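Local atomic coordinates of phospho-furanose lactonase (Mycoplasma synoviae, PDB entry 3OVG), a protein that hydrolyses the lactone ring of D-xylono-1,4-lactone 5-phosphate and L-arabino-1,4-lactone 5-phosphate, using two zinc ions per subunit. Residues I203-S215 and K325-D337. Sequence-based numbering, arbitrary orientation.
Sequences IGFGANPDKIQIS and KRVLAFDEKRNFD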
loop_
_atom_site.group_PDB
_atom_site.type_symbol
_atom_site.label_atom_id
_atom_site.label_comp_id
_atom_site.label_asym_id
_atom_site.label_seq_id
_atom_site.Cartn_x
_atom_site.Cartn_y
_atom_site.Cartn_z
ATOM N N ILE A 203 5.790 37.086 15.486
ATOM C CA ILE A 203 5.724 38.418 16.027
ATOM C C ILE A 203 5.954 38.375 17.516
ATOM O O ILE A 203 6.600 39.241 18.061
ATOM C CB ILE A 203 4.349 39.050 15.737
ATOM C CG1 ILE A 203 4.214 39.344 14.234
ATOM C CG2 ILE A 203 4.169 40.288 16.596
ATOM C CD1 ILE A 203 2.727 39.632 13.759
ATOM N N GLY A 204 5.454 37.335 18.173
ATOM C CA GLY A 204 5.725 37.150 19.588
ATOM C C GLY A 204 7.208 36.967 19.912
ATOM O O GLY A 204 7.666 37.354 20.993
ATOM N N PHE A 205 7.963 36.350 19.008
ATOM C CA PHE A 205 9.397 36.230 19.222
ATOM C C PHE A 205 10.102 37.567 18.991
ATOM O O PHE A 205 11.261 37.721 19.357
ATOM C CB PHE A 205 10.020 35.176 18.317
ATOM C CG PHE A 205 9.763 33.784 18.754
ATOM C CD1 PHE A 205 10.325 33.304 19.928
ATOM C CD2 PHE A 205 8.954 32.955 17.995
ATOM C CE1 PHE A 205 10.102 31.988 20.334
ATOM C CE2 PHE A 205 8.711 31.645 18.385
ATOM C CZ PHE A 205 9.279 31.153 19.564
ATOM N N GLY A 206 9.410 38.511 18.358
ATOM C CA GLY A 206 10.013 39.796 18.069
ATOM C C GLY A 206 10.233 40.034 16.579
ATOM O O GLY A 206 10.801 41.045 16.194
ATOM N N ALA A 207 9.790 39.122 15.722
ATOM C CA ALA A 207 9.970 39.350 14.285
ATOM C C ALA A 207 9.128 40.530 13.820
ATOM O O ALA A 207 8.080 40.782 14.385
ATOM C CB ALA A 207 9.660 38.075 13.459
ATOM N N ASN A 208 9.606 41.255 12.809
ATOM C CA ASN A 208 8.835 42.331 12.180
ATOM C C ASN A 208 7.749 41.786 11.233
ATOM O O ASN A 208 8.079 41.154 10.221
ATOM C CB ASN A 208 9.802 43.236 11.414
ATOM C CG ASN A 208 9.124 44.468 10.795
ATOM O OD1 ASN A 208 7.909 44.666 10.876
ATOM N ND2 ASN A 208 9.938 45.297 10.149
ATOM N N PRO A 209 6.461 42.062 11.534
ATOM C CA PRO A 209 5.381 41.612 10.652
ATOM C C PRO A 209 5.669 41.994 9.200
ATOM O O PRO A 209 5.209 41.353 8.274
ATOM C CB PRO A 209 4.156 42.422 11.121
ATOM C CG PRO A 209 4.534 43.037 12.425
ATOM C CD PRO A 209 6.015 43.050 12.534
ATOM N N ASP A 210 6.395 43.081 9.008
ATOM C CA ASP A 210 6.660 43.556 7.656
ATOM C C ASP A 210 7.573 42.670 6.826
ATOM O O ASP A 210 7.674 42.862 5.604
ATOM C CB ASP A 210 7.260 44.961 7.678
ATOM C CG ASP A 210 6.358 45.960 7.029
ATOM O OD1 ASP A 210 5.327 46.300 7.669
ATOM O OD2 ASP A 210 6.667 46.376 5.870
ATOM N N LYS A 211 8.255 41.749 7.491
ATOM C CA LYS A 211 9.219 40.833 6.853
ATOM C C LYS A 211 8.642 39.425 6.617
ATOM O O LYS A 211 9.346 38.515 6.113
ATOM C CB LYS A 211 10.461 40.680 7.727
ATOM C CG LYS A 211 11.309 41.917 7.922
ATOM C CD LYS A 211 11.943 42.403 6.607
ATOM C CE LYS A 211 11.034 43.421 5.884
ATOM N NZ LYS A 211 11.825 44.325 5.017
ATOM N N ILE A 212 7.369 39.251 6.963
ATOM C CA ILE A 212 6.773 37.924 7.025
ATOM C C ILE A 212 5.803 37.660 5.894
ATOM O O ILE A 212 4.794 38.365 5.744
ATOM C CB ILE A 212 5.987 37.713 8.353
ATOM C CG1 ILE A 212 6.877 37.981 9.579
ATOM C CG2 ILE A 212 5.252 36.318 8.366
ATOM C CD1 ILE A 212 6.164 37.692 10.911
ATOM N N GLN A 213 6.093 36.620 5.125
ATOM C CA GLN A 213 5.087 36.040 4.239
ATOM C C GLN A 213 4.603 34.675 4.731
ATOM O O GLN A 213 5.399 33.844 5.258
ATOM C CB GLN A 213 5.661 35.851 2.846
ATOM C CG GLN A 213 5.790 37.125 2.030
ATOM C CD GLN A 213 6.516 36.863 0.732
ATOM O OE1 GLN A 213 7.755 36.804 0.712
ATOM N NE2 GLN A 213 5.758 36.705 -0.367
ATOM N N ILE A 214 3.304 34.436 4.550
ATOM C CA ILE A 214 2.744 33.137 4.852
ATOM C C ILE A 214 2.156 32.496 3.592
ATOM O O ILE A 214 1.244 33.048 2.978
ATOM C CB ILE A 214 1.692 33.195 5.973
ATOM C CG1 ILE A 214 2.303 33.782 7.251
ATOM C CG2 ILE A 214 1.176 31.773 6.267
ATOM C CD1 ILE A 214 1.364 33.698 8.444
ATOM N N SER A 215 2.670 31.324 3.219
ATOM C CA SER A 215 2.291 30.688 1.946
ATOM C C SER A 215 1.136 29.693 2.105
ATOM O O SER A 215 0.886 29.197 3.214
ATOM C CB SER A 215 3.507 29.961 1.330
ATOM O OG SER A 215 4.138 30.754 0.336
ATOM N N LYS A 325 8.770 44.248 -3.022
ATOM C CA LYS A 325 9.800 45.242 -2.791
ATOM C C LYS A 325 9.878 45.563 -1.297
ATOM O O LYS A 325 10.972 45.735 -0.721
ATOM C CB LYS A 325 9.511 46.505 -3.623
ATOM C CG LYS A 325 10.466 47.645 -3.406
ATOM C CD LYS A 325 10.619 48.490 -4.701
ATOM C CE LYS A 325 9.539 49.530 -4.866
ATOM N NZ LYS A 325 9.997 50.876 -4.348
ATOM N N ARG A 326 8.706 45.610 -0.681
ATOM C CA ARG A 326 8.563 45.793 0.762
ATOM C C ARG A 326 8.992 44.567 1.565
ATOM O O ARG A 326 9.868 44.653 2.411
ATOM C CB ARG A 326 7.120 46.153 1.121
ATOM C CG ARG A 326 6.889 46.224 2.608
ATOM C CD ARG A 326 5.486 46.744 2.955
ATOM N NE ARG A 326 4.396 45.847 2.551
ATOM C CZ ARG A 326 4.154 44.666 3.116
ATOM N NH1 ARG A 326 4.939 44.219 4.091
ATOM N NH2 ARG A 326 3.135 43.913 2.699
ATOM N N VAL A 327 8.384 43.420 1.298
ATOM C CA VAL A 327 8.541 42.272 2.189
ATOM C C VAL A 327 9.890 41.550 2.048
ATOM O O VAL A 327 10.302 40.862 2.976
ATOM C CB VAL A 327 7.387 41.271 2.048
ATOM C CG1 VAL A 327 6.072 41.955 2.344
ATOM C CG2 VAL A 327 7.361 40.644 0.633
ATOM N N LEU A 328 10.580 41.737 0.918
ATOM C CA LEU A 328 11.859 41.066 0.674
ATOM C C LEU A 328 13.074 41.935 1.019
ATOM O O LEU A 328 14.211 41.461 0.963
ATOM C CB LEU A 328 11.962 40.600 -0.789
ATOM C CG LEU A 328 10.955 39.526 -1.237
ATOM C CD1 LEU A 328 11.170 39.275 -2.741
ATOM C CD2 LEU A 328 11.195 38.230 -0.477
ATOM N N ALA A 329 12.839 43.203 1.367
ATOM C CA ALA A 329 13.936 44.118 1.704
ATOM C C ALA A 329 14.527 43.739 3.058
ATOM O O ALA A 329 13.770 43.443 3.970
ATOM C CB ALA A 329 13.409 45.567 1.738
ATOM N N PHE A 330 15.845 43.736 3.225
ATOM C CA PHE A 330 16.379 43.503 4.567
ATOM C C PHE A 330 16.011 44.634 5.529
ATOM O O PHE A 330 15.997 45.812 5.146
ATOM C CB PHE A 330 17.901 43.327 4.534
ATOM C CG PHE A 330 18.339 41.884 4.308
ATOM C CD1 PHE A 330 17.785 41.131 3.285
ATOM C CD2 PHE A 330 19.290 41.299 5.122
ATOM C CE1 PHE A 330 18.176 39.815 3.061
ATOM C CE2 PHE A 330 19.712 39.975 4.902
ATOM C CZ PHE A 330 19.159 39.235 3.885
ATOM N N ASP A 331 15.728 44.286 6.781
ATOM C CA ASP A 331 15.606 45.296 7.835
ATOM C C ASP A 331 17.004 45.595 8.294
ATOM O O ASP A 331 17.929 44.838 7.963
ATOM C CB ASP A 331 14.852 44.745 9.046
ATOM C CG ASP A 331 13.383 44.991 8.966
ATOM O OD1 ASP A 331 12.942 45.600 7.961
ATOM O OD2 ASP A 331 12.683 44.584 9.907
ATOM N N GLU A 332 17.162 46.678 9.061
ATOM C CA GLU A 332 18.388 46.873 9.808
ATOM C C GLU A 332 18.464 45.750 10.847
ATOM O O GLU A 332 17.432 45.310 11.371
ATOM C CB GLU A 332 18.437 48.237 10.524
ATOM C CG GLU A 332 18.545 49.482 9.591
ATOM C CD GLU A 332 19.528 49.297 8.416
ATOM O OE1 GLU A 332 20.779 49.238 8.637
ATOM O OE2 GLU A 332 19.032 49.223 7.258
ATOM N N LYS A 333 19.697 45.334 11.139
ATOM C CA LYS A 333 20.008 44.336 12.155
ATOM C C LYS A 333 19.625 44.789 13.559
ATOM O O LYS A 333 19.717 45.970 13.892
ATOM C CB LYS A 333 21.497 44.062 12.172
ATOM C CG LYS A 333 22.050 43.558 10.891
ATOM C CD LYS A 333 23.452 43.012 11.212
ATOM C CE LYS A 333 24.277 42.734 9.987
ATOM N NZ LYS A 333 25.451 41.861 10.412
ATOM N N ARG A 334 19.172 43.839 14.371
ATOM C CA ARG A 334 18.831 44.089 15.758
ATOM C C ARG A 334 19.477 43.010 16.584
ATOM O O ARG A 334 19.884 41.980 16.056
ATOM C CB ARG A 334 17.318 44.029 15.966
ATOM C CG ARG A 334 16.598 45.164 15.260
ATOM C CD ARG A 334 15.119 45.188 15.635
ATOM N NE ARG A 334 14.311 44.295 14.822
ATOM C CZ ARG A 334 13.417 43.428 15.299
ATOM N NH1 ARG A 334 13.209 43.305 16.606
ATOM N NH2 ARG A 334 12.723 42.664 14.456
ATOM N N ASN A 335 19.595 43.266 17.880
ATOM C CA ASN A 335 19.913 42.229 18.847
ATOM C C ASN A 335 18.629 41.519 19.227
ATOM O O ASN A 335 17.551 42.127 19.271
ATOM C CB ASN A 335 20.500 42.847 20.105
ATOM C CG ASN A 335 21.812 43.552 19.850
ATOM O OD1 ASN A 335 22.796 42.931 19.433
ATOM N ND2 ASN A 335 21.842 44.860 20.113
ATOM N N PHE A 336 18.728 40.233 19.494
ATOM C CA PHE A 336 17.562 39.473 19.899
ATOM C C PHE A 336 17.356 39.668 21.395
ATOM O O PHE A 336 18.258 39.373 22.181
ATOM C CB PHE A 336 17.770 37.985 19.620
ATOM C CG PHE A 336 16.701 37.119 20.222
ATOM C CD1 PHE A 336 15.388 37.210 19.775
ATOM C CD2 PHE A 336 16.995 36.237 21.241
ATOM C CE1 PHE A 336 14.403 36.442 20.332
ATOM C CE2 PHE A 336 16.004 35.443 21.789
ATOM C CZ PHE A 336 14.709 35.555 21.340
ATOM N N ASP A 337 16.181 40.132 21.795
ATOM C CA ASP A 337 15.942 40.392 23.214
ATOM C C ASP A 337 14.897 39.428 23.815
ATOM O O ASP A 337 13.693 39.607 23.620
ATOM C CB ASP A 337 15.515 41.850 23.384
ATOM C CG ASP A 337 15.346 42.265 24.845
ATOM O OD1 ASP A 337 15.518 41.413 25.768
ATOM O OD2 ASP A 337 15.024 43.468 25.053
HETATM O O HOH W 1 12.445 39.434 21.160
HETATM O O HOH W 2 3.717 42.286 5.790
HETATM O O HOH W 3 10.203 46.513 4.810
#
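The backbones of Lys211 and Val327 come closest, 4.9 Å between their CA atoms, and beyond them Ala329-Asp337 runs as an extended chain past the loop before strand 212-215. Lys211 is long and flexible enough to bring its ammonium among backbone carbonyls; its chain folds back at the CB-CG and CG-CD bonds, which lays CD and CE beside Ala329 O and Asp331 OD1. NZ donates to Arg326 O nearly along the C=O axis (3.3 Å) and approaches Ala329 O at a distance too short to be taken literally. Asp331 faces the loop and divides its carboxylate: OD1 makes a weak salt bridge with Lys211 NZ, while OD2 receives Asn208 ND2 on its syn lone pair, almost straight (2.8 Å, 174°). Asn208 suits this place because its amide serves two ends: with CG anti to the backbone N (chi1 -176°), OD1 also closes an Asx turn onto Asp210 N. In this phosphotriesterase-family TIM barrel, the contact ties the alpha-to-beta loop between helix 195-205 and strand 212-215 to the tail following helix 313-327. Arg326 NH1 meets Asp210 OD2 in a weak salt bridge (3.3 Å), the carboxylate and guanidinium planes inclined at 72°, while Arg326 NH2 hydrogen-bonds Lys267 O and Thr236 OG1. Gly206 has the positive phi of a Schellman motif, where a CB would press against Phe205 O, and offers its O to the guanidinium edge of Arg334, NH2 at 3.1 Å and NH1 more weakly. A water joins Phe205 O to Asp337 O.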